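Local coordinates for protein Zn-dependent hydrolase of metallo-beta-lactamase superfamily TM0207 (Thermotoga maritima, PDB 1VJN) that is probably a zinc-dependent hydrolase of the metallo-beta-lactamase superfamily, though its substrate and biological reaction are not established, at residues Ala80-Asn84 with Gly85-Lys89; Leu205-Lys208 with Pro209-Arg212. All blocks are in the same frame, centred on the assembly; numbering follows the deposited sequence.

Contact 1: residues Ala80-Asn84 with Gly85-Lys89; sequences AYTVN and GVKIK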
loop_
_atom_site.group_PDB
_atom_site.type_symbol
_atom_site.label_atom_id
_atom_site.label_comp_id
_atom_site.label_asym_id
_atom_site.label_seq_id
_atom_site.Cartn_x
_atom_site.Cartn_y
_atom_site.Cartn_z
ATOM N N ALA A 80 -2.804 -17.319 -1.422
ATOM C CA ALA A 80 -4.086 -16.922 -0.889
ATOM C C ALA A 80 -4.172 -17.354 0.558
ATOM O O ALA A 80 -3.927 -18.502 0.880
ATOM C CB ALA A 80 -5.195 -17.553 -1.695
ATOM N N TYR A 81 -4.510 -16.422 1.426
ATOM C CA TYR A 81 -4.531 -16.676 2.834
ATOM C C TYR A 81 -5.787 -16.089 3.444
ATOM O O TYR A 81 -6.405 -15.158 2.927
ATOM C CB TYR A 81 -3.333 -16.017 3.511
ATOM C CG TYR A 81 -2.019 -16.241 2.813
ATOM C CD1 TYR A 81 -1.612 -15.432 1.743
ATOM C CD2 TYR A 81 -1.164 -17.253 3.238
ATOM C CE1 TYR A 81 -0.384 -15.654 1.125
ATOM C CE2 TYR A 81 0.046 -17.473 2.627
ATOM C CZ TYR A 81 0.435 -16.675 1.579
ATOM O OH TYR A 81 1.653 -16.916 1.018
ATOM N N THR A 82 -6.137 -16.629 4.592
ATOM C CA THR A 82 -7.260 -16.149 5.330
ATOM C C THR A 82 -6.780 -16.113 6.759
ATOM O O THR A 82 -6.434 -17.134 7.350
ATOM C CB THR A 82 -8.436 -17.097 5.130
ATOM O OG1 THR A 82 -9.025 -16.822 3.859
ATOM C CG2 THR A 82 -9.566 -16.813 6.129
ATOM N N VAL A 83 -6.706 -14.919 7.299
ATOM C CA VAL A 83 -6.153 -14.771 8.605
ATOM C C VAL A 83 -7.136 -13.935 9.365
ATOM O O VAL A 83 -7.320 -12.756 9.056
ATOM C CB VAL A 83 -4.751 -14.126 8.555
ATOM C CG1 VAL A 83 -4.250 -13.859 9.970
ATOM C CG2 VAL A 83 -3.768 -15.026 7.794
ATOM N N ASN A 84 -7.811 -14.581 10.323
ATOM C CA ASN A 84 -8.697 -13.891 11.252
ATOM C C ASN A 84 -9.901 -13.220 10.558
ATOM O O ASN A 84 -10.304 -12.099 10.922
ATOM C CB ASN A 84 -7.875 -12.873 12.092
ATOM C CG ASN A 84 -6.747 -13.551 12.933
ATOM O OD1 ASN A 84 -5.543 -13.280 12.750
ATOM N ND2 ASN A 84 -7.148 -14.428 13.851
ATOM N N GLY A 85 -10.469 -13.912 9.568
ATOM C CA GLY A 85 -11.623 -13.406 8.814
ATOM C C GLY A 85 -11.307 -12.331 7.774
ATOM O O GLY A 85 -12.225 -11.717 7.208
ATOM N N VAL A 86 -10.021 -12.069 7.527
ATOM C CA VAL A 86 -9.611 -11.203 6.406
ATOM C C VAL A 86 -8.969 -12.092 5.356
ATOM O O VAL A 86 -8.134 -12.933 5.688
ATOM C CB VAL A 86 -8.671 -10.066 6.864
ATOM C CG1 VAL A 86 -8.010 -9.355 5.691
ATOM C CG2 VAL A 86 -9.468 -9.046 7.688
ATOM N N LYS A 87 -9.416 -11.940 4.108
ATOM C CA LYS A 87 -8.807 -12.610 2.961
ATOM C C LYS A 87 -7.599 -11.789 2.471
ATOM O O LYS A 87 -7.704 -10.579 2.204
ATOM C CB LYS A 87 -9.813 -12.778 1.823
ATOM C CG LYS A 87 -10.842 -13.879 2.040
ATOM C CD LYS A 87 -12.140 -13.657 1.232
ATOM C CE LYS A 87 -11.886 -13.398 -0.292
ATOM N NZ LYS A 87 -13.129 -13.580 -1.152
ATOM N N ILE A 88 -6.448 -12.437 2.401
ATOM C CA ILE A 88 -5.257 -11.813 1.888
ATOM C C ILE A 88 -4.687 -12.596 0.733
ATOM O O ILE A 88 -4.612 -13.840 0.758
ATOM C CB ILE A 88 -4.191 -11.705 2.972
ATOM C CG1 ILE A 88 -4.709 -10.914 4.187
ATOM C CG2 ILE A 88 -2.989 -11.066 2.428
ATOM C CD1 ILE A 88 -4.140 -11.397 5.465
ATOM N N LYS A 89 -4.216 -11.856 -0.244
ATOM C CA LYS A 89 -3.669 -12.434 -1.437
ATOM C C LYS A 89 -2.359 -11.757 -1.770
ATOM O O LYS A 89 -2.297 -10.531 -1.823
ATOM C CB LYS A 89 -4.683 -12.271 -2.570
ATOM C CG LYS A 89 -4.202 -12.841 -3.913
ATOM C CD LYS A 89 -5.284 -12.821 -5.013
ATOM C CE LYS A 89 -4.896 -13.819 -6.107
ATOM N NZ LYS A 89 -5.841 -13.897 -7.301
#

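Contact 2: residues Leu205-Lys208 with Pro209-Arg212; sequences LFEK and PKER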
loop_
_atom_site.group_PDB
_atom_site.type_symbol
_atom_site.label_atom_id
_atom_site.label_comp_id
_atom_site.label_asym_id
_atom_site.label_seq_id
_atom_site.Cartn_x
_atom_site.Cartn_y
_atom_site.Cartn_z
ATOM N N LEU A 205 -12.280 5.505 6.562
ATOM C CA LEU A 205 -13.325 5.359 5.536
ATOM C C LEU A 205 -14.504 4.732 6.200
ATOM O O LEU A 205 -14.364 3.742 6.907
ATOM C CB LEU A 205 -12.892 4.436 4.398
ATOM C CG LEU A 205 -11.592 4.731 3.674
ATOM C CD1 LEU A 205 -11.472 3.737 2.546
ATOM C CD2 LEU A 205 -11.515 6.158 3.122
ATOM N N PHE A 206 -15.668 5.324 5.989
ATOM C CA PHE A 206 -16.889 4.895 6.638
ATOM C C PHE A 206 -17.815 4.154 5.674
ATOM O O PHE A 206 -18.840 3.619 6.091
ATOM C CB PHE A 206 -17.563 6.115 7.269
ATOM C CG PHE A 206 -16.687 6.810 8.262
ATOM C CD1 PHE A 206 -16.680 6.424 9.592
ATOM C CD2 PHE A 206 -15.819 7.814 7.857
ATOM C CE1 PHE A 206 -15.851 7.040 10.517
ATOM C CE2 PHE A 206 -14.986 8.443 8.781
ATOM C CZ PHE A 206 -15.003 8.041 10.114
ATOM N N GLU A 207 -17.440 4.106 4.400
ATOM C CA GLU A 207 -18.159 3.341 3.403
ATOM C C GLU A 207 -17.226 3.029 2.243
ATOM O O GLU A 207 -16.152 3.612 2.124
ATOM C CB GLU A 207 -19.346 4.134 2.883
ATOM C CG GLU A 207 -18.975 5.415 2.153
ATOM C CD GLU A 207 -20.185 6.142 1.571
ATOM O OE1 GLU A 207 -21.335 5.745 1.869
ATOM O OE2 GLU A 207 -19.985 7.107 0.795
ATOM N N LYS A 208 -17.663 2.138 1.365
ATOM C CA LYS A 208 -16.870 1.788 0.193
ATOM C C LYS A 208 -16.766 3.044 -0.679
ATOM O O LYS A 208 -17.778 3.669 -0.959
ATOM C CB LYS A 208 -17.525 0.623 -0.577
ATOM C CG LYS A 208 -16.693 0.095 -1.767
ATOM C CD LYS A 208 -17.542 -0.057 -3.026
ATOM C CE LYS A 208 -18.052 -1.457 -3.215
ATOM N NZ LYS A 208 -17.098 -2.237 -4.053
ATOM N N PRO A 209 -15.555 3.432 -1.091
ATOM C CA PRO A 209 -15.386 4.620 -1.927
ATOM C C PRO A 209 -16.221 4.585 -3.196
ATOM O O PRO A 209 -16.137 3.624 -3.936
ATOM C CB PRO A 209 -13.905 4.588 -2.282
ATOM C CG PRO A 209 -13.258 3.773 -1.236
ATOM C CD PRO A 209 -14.262 2.799 -0.779
ATOM N N LYS A 210 -17.017 5.619 -3.441
ATOM C CA LYS A 210 -17.811 5.714 -4.662
ATOM C C LYS A 210 -16.979 6.348 -5.754
ATOM O O LYS A 210 -17.052 5.935 -6.900
ATOM C CB LYS A 210 -19.065 6.564 -4.450
ATOM C CG LYS A 210 -20.091 5.970 -3.474
ATOM C CD LYS A 210 -21.189 6.975 -3.099
ATOM C CE LYS A 210 -22.125 7.341 -4.292
ATOM N NZ LYS A 210 -23.274 6.393 -4.479
ATOM N N GLU A 211 -16.177 7.349 -5.400
ATOM C CA GLU A 211 -15.439 8.125 -6.393
ATOM C C GLU A 211 -13.950 8.081 -6.199
ATOM O O GLU A 211 -13.456 7.758 -5.142
ATOM C CB GLU A 211 -15.844 9.586 -6.345
ATOM C CG GLU A 211 -17.335 9.817 -6.306
ATOM C CD GLU A 211 -17.685 11.245 -6.660
ATOM O OE1 GLU A 211 -16.753 12.097 -6.707
ATOM O OE2 GLU A 211 -18.890 11.515 -6.894
ATOM N N ARG A 212 -13.251 8.461 -7.252
ATOM C CA ARG A 212 -11.826 8.550 -7.228
ATOM C C ARG A 212 -11.376 9.754 -6.438
ATOM O O ARG A 212 -11.869 10.858 -6.646
ATOM C CB ARG A 212 -11.258 8.659 -8.632
ATOM C CG ARG A 212 -9.769 8.929 -8.574
ATOM C CD ARG A 212 -9.070 8.639 -9.805
ATOM N NE ARG A 212 -8.941 7.206 -10.001
ATOM C CZ ARG A 212 -8.391 6.668 -11.080
ATOM N NH1 ARG A 212 -7.948 7.454 -12.066
ATOM N NH2 ARG A 212 -8.298 5.352 -11.192
HETATM O O HOH W 1 -17.709 7.283 -0.563
#

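Contact 1: residues Ala80-Asn84 with Gly85-Lys89
The phenol ring of Tyr-81 meets the opposite strand at its edge: CD1 lies 3.5 Å from the carbonyl O of Ile-88, which sits near the ring plane. A chi1 of -46° keeps CG beside the backbone N, and that same N donates to Ile-88 O at 2.7 Å, so this oxygen faces both the amide and the ring edge. The phenol OH bonds to the carbonyl O of Arg-77.

Tyr-81 with Ile-88 and Val-83 with Val-86 are the hydrogen-bonded pairs of an antiparallel two-residue hairpin, closed by a type I' turn. The return bond from Ile-88 N to Tyr-81 O is 2.8 Å and nearly straight at its hydrogen (168°). Nearest the turn, Val-86 N reaches Val-83 O at 3.2 Å from above the carbonyl plane, a departure from the lone-pair direction consistent with the tight two-residue turn. Asn-84 and Gly-85 both take positive phi, which these two residue types accept readily.

Beta-branched residues suit the extended strands. Ile-88 sends CD1 diagonally across to Val-83 CB at 4.2 Å, on the face shared with Tyr-81 and Val-86. On the other face Thr-82 and Lys-87 run side by side, Thr-82 OG1 lying 3.9 Å from the methylene CG of Lys-87.

The apolar face packs against the six-stranded sheet, with Val-83 and Ile-88 on Val-52 of strand 52-54, Tyr-81 on Ile-75 of strand 73-75 and Val-86 on Ile-32 of strand 30-34. Strand 79-83 is outermost in its own sheet, while strand 86-95 continues the pairing to strand 105-113.

Contact 2: residues Leu205-Lys208 with Pro209-Arg212
Apolar contact within this loop is slight: Leu-205 CD1 touches Pro-209 CG at 4.2 Å, the two side chains crossing at about a right angle. Leucine, at the end of strand 202-205, points its first side-chain bond toward the proline, whose ring also packs on Val-168 and Lys-167. Lys-208 adds its methylenes to the ring, CG standing 3.8 Å from Pro-209 CD. With CG anti to the backbone N (chi1 -175°) and further bends along the chain, its amine is led away, making a long, weak ion pair with Asp-140.

Polar contact runs through solvent. A water donates to Glu-207 OE2 at 2.7 Å and accepts a weak bond from Lys-210 N at 3.4 Å, linking the two segments. Glu-207 holds CG between its backbone N and carbonyl carbon (chi1 64°), and the extended chain beyond brings the carboxylate near this water. Pro-209 N has no hydrogen to give, so it cannot bond to Glu-207 O, 3.3 Å away.

Charge acts at a distance. Lys-210 CD lies 4.1 Å from Glu-207 OE2, whereas Lys-210 NZ stays 6.3 Å from Glu-207 OE2. Any attraction between these opposite charges is therefore probably modest and softened by water. Between the two segments the polar link is thus one water, weakly held at Lys-210 N; firm polar bonds are made outward, by Arg-212 to Asp-162 and Ala-166.

Contact 1 closes well before contact 2 opens along the chain; their centres lie 22 Å apart and their nearest atoms about 12 Å apart, without touching. Contact 1 is the hairpin at one border of the eight-stranded mixed sheet. Contact 2 is the loop that leaves strand 202-205, at the border of the six-stranded sheet, and leads into strand 213-216, which pairs beside strand 168-172 in the same eight-stranded sheet as contact 1. The hairpin thus finishes one border, whereas the loop carries the chain from one sheet to the other, joining the two layers of the metallo-hydrolase fold near its C-terminal end.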